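Local coordinates for protein cellulase (PDB 3B7M) that probably hydrolyses internal beta-1,4-glucosidic bonds of cellulose as an endoglucanase of glycoside hydrolase family 12, at residues Y19-N24 and P60-A65; S81-P86 and S208-V213. All coordinates share one frame; numbering follows the deposited sequence. Where two conformers were deposited one is given.

Contact 1 of 2, residues Y19-N24 and P60-A65; sequences YTVSNN and PNIQFA
T20 O is gripped by two donors: Q63 N at 2.8 Å and a water that reaches it at 3.1 Å. That water also donates to N61 OD1 and accepts a bond from S22 OG at 2.6 Å, tying the T20 carbonyl to the side chains of S22 and N61; S22 OG also bonds T11 OG1. T20 N returns a bond to Q63 O, and two residues on, S22 and N61 bond backbone N to O both ways, at 3.0 Å. N61 turns its CG between its own backbone N and carbonyl carbon (chi1 71°), which brings OD1 to the water while ND2 bonds Y59 O. These antiparallel strands belong to the larger sheet of the family 12 jelly roll, where 61-65 also pairs with strand 189-199. On the face of V21 and I62 the packing is apolar, V21 CG2 lying beside I62 CG1. Y19 CB packs on I62 CG1 at 3.7 Å, I62 CD1 approaches the tyrosine ring obliquely, and CD1 at the ring edge meets F64 CB at 3.7 Å. The two aromatic rings are inclined at 74°, and Y19 OH bonds V213 N of the other sheet. With an alanine at Y19, I62 CD1 and F64 CB would probably lose the ring they pack on, and V213 N its acceptor.

Contact 2 of 2, residues S81-P86 and S208-V213; sequences SWTLTP and SADFSV
Strands 81-85 and 208-213 run antiparallel at 160°, their axes 4.6 Å apart, but the register slips by one between S81 and T83. S81 pairs with S212, through S81 N to S212 O at 3.0 Å and S212 N to S81 O at 3.1 Å; beyond the slip T83 pairs with A209, through T83 N to A209 O and A209 N to T83 O, both at 2.9 Å. The extra residue is taken up around D210, whose backbone is left-handed. W82 spans the irregular part. Its CG is anti to the backbone N (chi1 -170°), laying the indole alongside the other strand, and NE1 donates to S208 OG at 2.7 Å in a nearly straight bond (166°) that lies close to the ring plane, which satisfies the buried edge and fixes the indole's rotation. CD1 of W82 lies 3.3 Å from A209 O and meets F211 CB at 4.1 Å. T83 and D210 side chains lie side by side, with T83 OG1 near D210 OD2; S81 OG bonds E168 N. W82 and F211 reach T195 of the other sheet. The one-residue shift is a beta bulge in the smaller sheet of the jelly-roll sandwich.

In the fold
Contact 1 belongs to the larger sheet and contact 2 to the smaller, and they meet face to face in the interior of the sandwich, with centres about 12 Å apart. F211 is the main link: its CE2 lies 3.7 Å from Y19 CE1, in an edge-to-face ring pair, and its CD2 lies 3.7 Å from I62 CD1. A polar link is added where Y19 OH sits 3.1 Å from V213 N, a probable hydrogen bond in which the V213 backbone N donates to the tyrosine hydroxyl. The face of contact 1 carrying N61 and Q63 looks the other way; Q63 OE1 bonds Q194 NE2 there, and by the family fold this side probably belongs to the substrate cleft.

Contact 1 of 2, residues Y19-N24 and P60-A65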
ATOM      1  N   TYR A  19       6.116   2.609 -13.282  1.00 16.24           N
ATOM      2  CA  TYR A  19       5.813   2.882 -11.872  1.00 16.12           C
ATOM      3  C   TYR A  19       6.381   4.223 -11.440  1.00 15.56           C
ATOM      4  O   TYR A  19       7.244   4.784 -12.110  1.00 14.82           O
ATOM      5  CB  TYR A  19       6.388   1.790 -10.949  1.00 15.59           C
ATOM      6  CG  TYR A  19       6.052   0.371 -11.356  1.00 16.05           C
ATOM      7  CD1 TYR A  19       4.733  -0.060 -11.411  1.00 14.44           C
ATOM      8  CD2 TYR A  19       7.065  -0.550 -11.663  1.00 14.20           C
ATOM      9  CE1 TYR A  19       4.417  -1.367 -11.773  1.00 16.16           C
ATOM     10  CE2 TYR A  19       6.753  -1.870 -12.048  1.00 14.92           C
ATOM     11  CZ  TYR A  19       5.429  -2.265 -12.093  1.00 16.29           C
ATOM     12  OH  TYR A  19       5.084  -3.553 -12.475  1.00 17.55           O
ATOM     13  N   THR A  20       5.878   4.733 -10.323  1.00 15.39           N
ATOM     14  CA  THR A  20       6.414   5.942  -9.718  0.50 15.31           C
ATOM     15  C   THR A  20       6.805   5.627  -8.279  1.00 15.51           C
ATOM     16  O   THR A  20       6.100   4.880  -7.590  1.00 15.07           O
ATOM     17  CB  THR A  20       5.401   7.110  -9.772  0.50 15.48           C
ATOM     18  OG1 THR A  20       4.185   6.723  -9.126  0.50 15.96           O
ATOM     19  CG2 THR A  20       5.088   7.497 -11.228  0.50 14.33           C
ATOM     20  N   VAL A  21       7.935   6.171  -7.840  1.00 14.96           N
ATOM     21  CA  VAL A  21       8.395   5.980  -6.479  1.00 14.87           C
ATOM     22  C   VAL A  21       8.340   7.328  -5.786  1.00 15.39           C
ATOM     23  O   VAL A  21       8.870   8.309  -6.313  1.00 15.30           O
ATOM     24  CB  VAL A  21       9.825   5.388  -6.446  1.00 15.02           C
ATOM     25  CG1 VAL A  21      10.365   5.353  -5.030  1.00 15.18           C
ATOM     26  CG2 VAL A  21       9.827   3.989  -7.042  1.00 14.39           C
ATOM     27  N   SER A  22       7.690   7.376  -4.624  1.00 15.34           N
ATOM     28  CA  SER A  22       7.482   8.636  -3.910  1.00 16.06           C
ATOM     29  C   SER A  22       7.942   8.587  -2.468  1.00 15.96           C
ATOM     30  O   SER A  22       7.737   7.592  -1.767  1.00 16.33           O
ATOM     31  CB  SER A  22       6.006   9.046  -3.940  1.00 15.61           C
ATOM     32  OG  SER A  22       5.510   9.032  -5.266  1.00 17.58           O
ATOM     33  N   ASN A  23       8.530   9.690  -2.028  1.00 15.43           N
ATOM     34  CA  ASN A  23       8.962   9.836  -0.653  1.00 15.47           C
ATOM     35  C   ASN A  23       7.750   9.965   0.277  1.00 15.22           C
ATOM     36  O   ASN A  23       7.692   9.299   1.315  1.00 14.74           O
ATOM     37  CB  ASN A  23       9.929  11.020  -0.550  1.00 15.72           C
ATOM     38  CG  ASN A  23      10.994  10.823   0.492  1.00 16.07           C
ATOM     39  OD1 ASN A  23      11.360   9.689   0.838  1.00 16.23           O
ATOM     40  ND2 ASN A  23      11.488  11.933   1.033  1.00 18.29           N
ATOM     41  N   ASN A  24       6.769  10.783  -0.122  1.00 15.20           N
ATOM     42  CA  ASN A  24       5.430  10.805   0.495  1.00 16.05           C
ATOM     43  C   ASN A  24       5.471  10.974   2.026  1.00 16.72           C
ATOM     44  O   ASN A  24       4.915  10.164   2.779  1.00 16.83           O
ATOM     45  CB  ASN A  24       4.625   9.552   0.073  1.00 15.23           C
ATOM     46  CG  ASN A  24       3.103   9.670   0.332  1.00 16.65           C
ATOM     47  OD1 ASN A  24       2.418   8.652   0.563  1.00 16.87           O
ATOM     48  ND2 ASN A  24       2.570  10.885   0.274  1.00 15.60           N
ATOM     49  N   PRO A  60       6.449   6.068   2.166  1.00 12.93           N
ATOM     50  CA  PRO A  60       7.219   6.026   0.919  1.00 12.38           C
ATOM     51  C   PRO A  60       6.780   4.773   0.180  1.00 13.03           C
ATOM     52  O   PRO A  60       6.571   3.737   0.810  1.00 13.02           O
ATOM     53  CB  PRO A  60       8.666   5.886   1.397  1.00 12.24           C
ATOM     54  CG  PRO A  60       8.547   5.248   2.786  1.00 12.28           C
ATOM     55  CD  PRO A  60       7.309   5.881   3.359  1.00 12.51           C
ATOM     56  N   ASN A  61       6.593   4.868  -1.131  1.00 13.08           N
ATOM     57  CA  ASN A  61       5.913   3.793  -1.843  1.00 13.57           C
ATOM     58  C   ASN A  61       6.266   3.705  -3.311  1.00 13.49           C
ATOM     59  O   ASN A  61       6.768   4.661  -3.899  1.00 13.50           O
ATOM     60  CB  ASN A  61       4.390   3.922  -1.672  1.00 13.61           C
ATOM     61  CG  ASN A  61       3.814   5.096  -2.429  1.00 14.36           C
ATOM     62  OD1 ASN A  61       3.390   4.947  -3.567  1.00 15.90           O
ATOM     63  ND2 ASN A  61       3.813   6.275  -1.811  1.00 13.58           N
ATOM     64  N   ILE A  62       6.006   2.546  -3.903  1.00 13.56           N
ATOM     65  CA  ILE A  62       6.043   2.412  -5.352  1.00 13.86           C
ATOM     66  C   ILE A  62       4.614   2.175  -5.842  1.00 15.13           C
ATOM     67  O   ILE A  62       3.874   1.381  -5.248  1.00 15.18           O
ATOM     68  CB  ILE A  62       7.027   1.300  -5.814  1.00 13.61           C
ATOM     69  CG1 ILE A  62       7.038   1.179  -7.347  1.00 12.56           C
ATOM     70  CG2 ILE A  62       6.739  -0.026  -5.095  1.00 12.43           C
ATOM     71  CD1 ILE A  62       8.272   0.424  -7.907  1.00 13.67           C
ATOM     72  N   GLN A  63       4.227   2.872  -6.909  1.00 15.84           N
ATOM     73  CA  GLN A  63       2.833   2.903  -7.343  1.00 18.01           C
ATOM     74  C   GLN A  63       2.698   2.518  -8.807  1.00 18.52           C
ATOM     75  O   GLN A  63       3.516   2.937  -9.625  1.00 18.22           O
ATOM     76  CB  GLN A  63       2.258   4.324  -7.154  1.00 17.79           C
ATOM     77  CG  GLN A  63       0.837   4.477  -7.655  1.00 19.01           C
ATOM     78  CD  GLN A  63       0.346   5.914  -7.693  1.00 21.04           C
ATOM     79  OE1 GLN A  63      -0.419   6.337  -6.831  1.00 25.68           O
ATOM     80  NE2 GLN A  63       0.761   6.663  -8.716  1.00 25.18           N
ATOM     81  N   PHE A  64       1.674   1.721  -9.113  1.00 19.03           N
ATOM     82  CA  PHE A  64       1.220   1.486 -10.484  1.00 20.26           C
ATOM     83  C   PHE A  64      -0.132   2.173 -10.628  1.00 21.00           C
ATOM     84  O   PHE A  64      -1.091   1.813  -9.933  1.00 20.39           O
ATOM     85  CB  PHE A  64       1.098  -0.028 -10.787  1.00 20.04           C
ATOM     86  CG  PHE A  64       0.535  -0.344 -12.160  1.00 20.85           C
ATOM     87  CD1 PHE A  64       1.221   0.027 -13.318  1.00 20.85           C
ATOM     88  CD2 PHE A  64      -0.676  -1.038 -12.294  1.00 20.60           C
ATOM     89  CE1 PHE A  64       0.702  -0.273 -14.592  1.00 20.82           C
ATOM     90  CE2 PHE A  64      -1.208  -1.336 -13.562  1.00 20.85           C
ATOM     91  CZ  PHE A  64      -0.521  -0.950 -14.712  1.00 20.87           C
ATOM     92  N   ALA A  65      -0.188   3.199 -11.479  1.00 21.92           N
ATOM     93  CA  ALA A  65      -1.448   3.870 -11.792  1.00 23.36           C
ATOM     94  C   ALA A  65      -2.060   3.111 -12.954  1.00 24.27           C
ATOM     95  O   ALA A  65      -1.364   2.808 -13.926  1.00 24.62           O
ATOM     96  CB  ALA A  65      -1.209   5.317 -12.160  1.00 23.26           C
TER
HETATM   97  O   HOH W   1       4.489   6.693  -5.682  1.00 21.97           O
HETATM   98  O   HOH W   2       2.290   5.963 -10.742  1.00 28.07           O

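Contact 2 of 2, residues S81-P86 and S208-V213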
ATOM      1  N   SER A  81       3.861  -9.110  -7.275  1.00 17.83           N
ATOM      2  CA  SER A  81       4.981  -9.653  -6.510  1.00 17.95           C
ATOM      3  C   SER A  81       5.751  -8.533  -5.809  1.00 17.44           C
ATOM      4  O   SER A  81       5.764  -7.394  -6.269  1.00 17.99           O
ATOM      5  CB  SER A  81       5.921 -10.470  -7.412  1.00 17.84           C
ATOM      6  OG  SER A  81       5.175 -11.410  -8.170  1.00 20.49           O
ATOM      7  N   TRP A  82       6.382  -8.861  -4.685  1.00 16.55           N
ATOM      8  CA  TRP A  82       7.120  -7.888  -3.906  1.00 15.87           C
ATOM      9  C   TRP A  82       8.019  -8.588  -2.893  1.00 16.41           C
ATOM     10  O   TRP A  82       7.657  -9.630  -2.344  1.00 16.17           O
ATOM     11  CB  TRP A  82       6.150  -6.936  -3.197  1.00 14.84           C
ATOM     12  CG  TRP A  82       6.795  -5.757  -2.562  1.00 14.07           C
ATOM     13  CD1 TRP A  82       7.765  -4.962  -3.104  1.00 13.25           C
ATOM     14  CD2 TRP A  82       6.499  -5.208  -1.268  1.00 12.99           C
ATOM     15  NE1 TRP A  82       8.101  -3.961  -2.225  1.00 14.21           N
ATOM     16  CE2 TRP A  82       7.349  -4.089  -1.088  1.00 12.92           C
ATOM     17  CE3 TRP A  82       5.601  -5.557  -0.240  1.00 13.00           C
ATOM     18  CZ2 TRP A  82       7.327  -3.306   0.075  1.00 12.67           C
ATOM     19  CZ3 TRP A  82       5.579  -4.782   0.918  1.00 13.67           C
ATOM     20  CH2 TRP A  82       6.444  -3.669   1.069  1.00 13.57           C
ATOM     21  N   THR A  83       9.192  -8.020  -2.655  1.00 16.58           N
ATOM     22  CA  THR A  83      10.036  -8.491  -1.567  1.00 17.46           C
ATOM     23  C   THR A  83      10.447  -7.315  -0.705  1.00 17.37           C
ATOM     24  O   THR A  83      10.960  -6.325  -1.205  1.00 17.31           O
ATOM     25  CB  THR A  83      11.288  -9.234  -2.073  1.00 17.15           C
ATOM     26  OG1 THR A  83      10.886 -10.248  -2.992  1.00 18.93           O
ATOM     27  CG2 THR A  83      12.048  -9.893  -0.906  1.00 18.28           C
ATOM     28  N   LEU A  84      10.228  -7.440   0.595  1.00 18.07           N
ATOM     29  CA  LEU A  84      10.658  -6.420   1.525  1.00 18.96           C
ATOM     30  C   LEU A  84      11.762  -6.970   2.413  1.00 20.72           C
ATOM     31  O   LEU A  84      11.903  -8.202   2.572  1.00 21.58           O
ATOM     32  CB  LEU A  84       9.498  -5.922   2.375  1.00 18.80           C
ATOM     33  CG  LEU A  84       8.881  -6.948   3.320  1.00 17.35           C
ATOM     34  CD1 LEU A  84       8.989  -6.482   4.763  1.00 16.42           C
ATOM     35  CD2 LEU A  84       7.447  -7.298   2.912  1.00 16.45           C
ATOM     36  N   THR A  85      12.555  -6.051   2.966  1.00 20.64           N
ATOM     37  CA  THR A  85      13.596  -6.379   3.909  1.00 20.43           C
ATOM     38  C   THR A  85      13.243  -5.645   5.196  1.00 20.17           C
ATOM     39  O   THR A  85      13.311  -4.422   5.247  1.00 20.37           O
ATOM     40  CB  THR A  85      14.994  -5.964   3.391  1.00 20.62           C
ATOM     41  OG1 THR A  85      15.195  -6.483   2.066  1.00 20.74           O
ATOM     42  CG2 THR A  85      16.107  -6.485   4.325  1.00 21.25           C
ATOM     43  N   PRO A  86      12.850  -6.390   6.239  1.00 20.15           N
ATOM     44  CA  PRO A  86      12.422  -5.735   7.480  1.00 20.25           C
ATOM     45  C   PRO A  86      13.609  -5.278   8.324  1.00 20.22           C
ATOM     46  O   PRO A  86      14.741  -5.674   8.062  1.00 19.88           O
ATOM     47  CB  PRO A  86      11.657  -6.840   8.207  1.00 20.58           C
ATOM     48  CG  PRO A  86      12.273  -8.119   7.719  1.00 20.57           C
ATOM     49  CD  PRO A  86      12.814  -7.862   6.334  1.00 20.00           C
ATOM     50  N   SER A 208      12.530  -2.041  -0.220  1.00 15.61           N
ATOM     51  CA  SER A 208      11.501  -2.532  -1.114  1.00 15.40           C
ATOM     52  C   SER A 208      12.181  -2.975  -2.402  1.00 15.51           C
ATOM     53  O   SER A 208      13.011  -2.238  -2.948  1.00 15.66           O
ATOM     54  CB  SER A 208      10.482  -1.434  -1.404  1.00 15.02           C
ATOM     55  OG  SER A 208       9.669  -1.772  -2.510  1.00 14.90           O
ATOM     56  N   ALA A 209      11.844  -4.172  -2.879  1.00 15.25           N
ATOM     57  CA  ALA A 209      12.465  -4.727  -4.094  1.00 15.97           C
ATOM     58  C   ALA A 209      11.523  -5.589  -4.896  1.00 16.58           C
ATOM     59  O   ALA A 209      10.536  -6.116  -4.368  1.00 16.08           O
ATOM     60  CB  ALA A 209      13.735  -5.533  -3.748  1.00 16.26           C
ATOM     61  N   ASP A 210      11.852  -5.729  -6.178  1.00 17.93           N
ATOM     62  CA  ASP A 210      11.234  -6.709  -7.076  1.00 19.37           C
ATOM     63  C   ASP A 210       9.731  -6.494  -7.234  1.00 19.45           C
ATOM     64  O   ASP A 210       8.988  -7.460  -7.322  1.00 19.70           O
ATOM     65  CB  ASP A 210      11.463  -8.157  -6.586  1.00 19.72           C
ATOM     66  CG  ASP A 210      12.930  -8.546  -6.513  1.00 22.22           C
ATOM     67  OD1 ASP A 210      13.760  -8.008  -7.278  1.00 24.67           O
ATOM     68  OD2 ASP A 210      13.250  -9.410  -5.667  1.00 26.72           O
ATOM     69  N   PHE A 211       9.286  -5.245  -7.266  1.00 19.29           N
ATOM     70  CA  PHE A 211       7.866  -4.979  -7.370  1.00 19.85           C
ATOM     71  C   PHE A 211       7.366  -5.199  -8.788  1.00 20.26           C
ATOM     72  O   PHE A 211       8.019  -4.811  -9.764  1.00 19.20           O
ATOM     73  CB  PHE A 211       7.573  -3.562  -6.925  1.00 20.08           C
ATOM     74  CG  PHE A 211       6.129  -3.160  -7.027  1.00 20.26           C
ATOM     75  CD1 PHE A 211       5.193  -3.619  -6.096  1.00 20.00           C
ATOM     76  CD2 PHE A 211       5.720  -2.261  -8.017  1.00 20.10           C
ATOM     77  CE1 PHE A 211       3.849  -3.210  -6.170  1.00 20.69           C
ATOM     78  CE2 PHE A 211       4.382  -1.843  -8.106  1.00 20.18           C
ATOM     79  CZ  PHE A 211       3.448  -2.307  -7.168  1.00 21.03           C
ATOM     80  N   SER A 212       6.192  -5.813  -8.874  1.00 20.69           N
ATOM     81  CA  SER A 212       5.531  -6.088 -10.133  1.00 22.03           C
ATOM     82  C   SER A 212       4.013  -6.076  -9.929  1.00 22.63           C
ATOM     83  O   SER A 212       3.528  -6.592  -8.920  1.00 22.00           O
ATOM     84  CB  SER A 212       5.976  -7.469 -10.609  1.00 22.05           C
ATOM     85  OG  SER A 212       5.361  -7.787 -11.826  1.00 24.95           O
ATOM     86  N   VAL A 213       3.266  -5.474 -10.857  1.00 23.83           N
ATOM     87  CA  VAL A 213       1.790  -5.570 -10.843  1.00 25.35           C
ATOM     88  C   VAL A 213       1.225  -5.827 -12.239  1.00 26.35           C
ATOM     89  O   VAL A 213       1.601  -5.162 -13.201  1.00 26.76           O
ATOM     90  CB  VAL A 213       1.071  -4.314 -10.251  1.00 25.32           C
ATOM     91  CG1 VAL A 213      -0.419  -4.602 -10.017  1.00 26.00           C
ATOM     92  CG2 VAL A 213       1.667  -3.925  -8.954  1.00 26.63           C
TER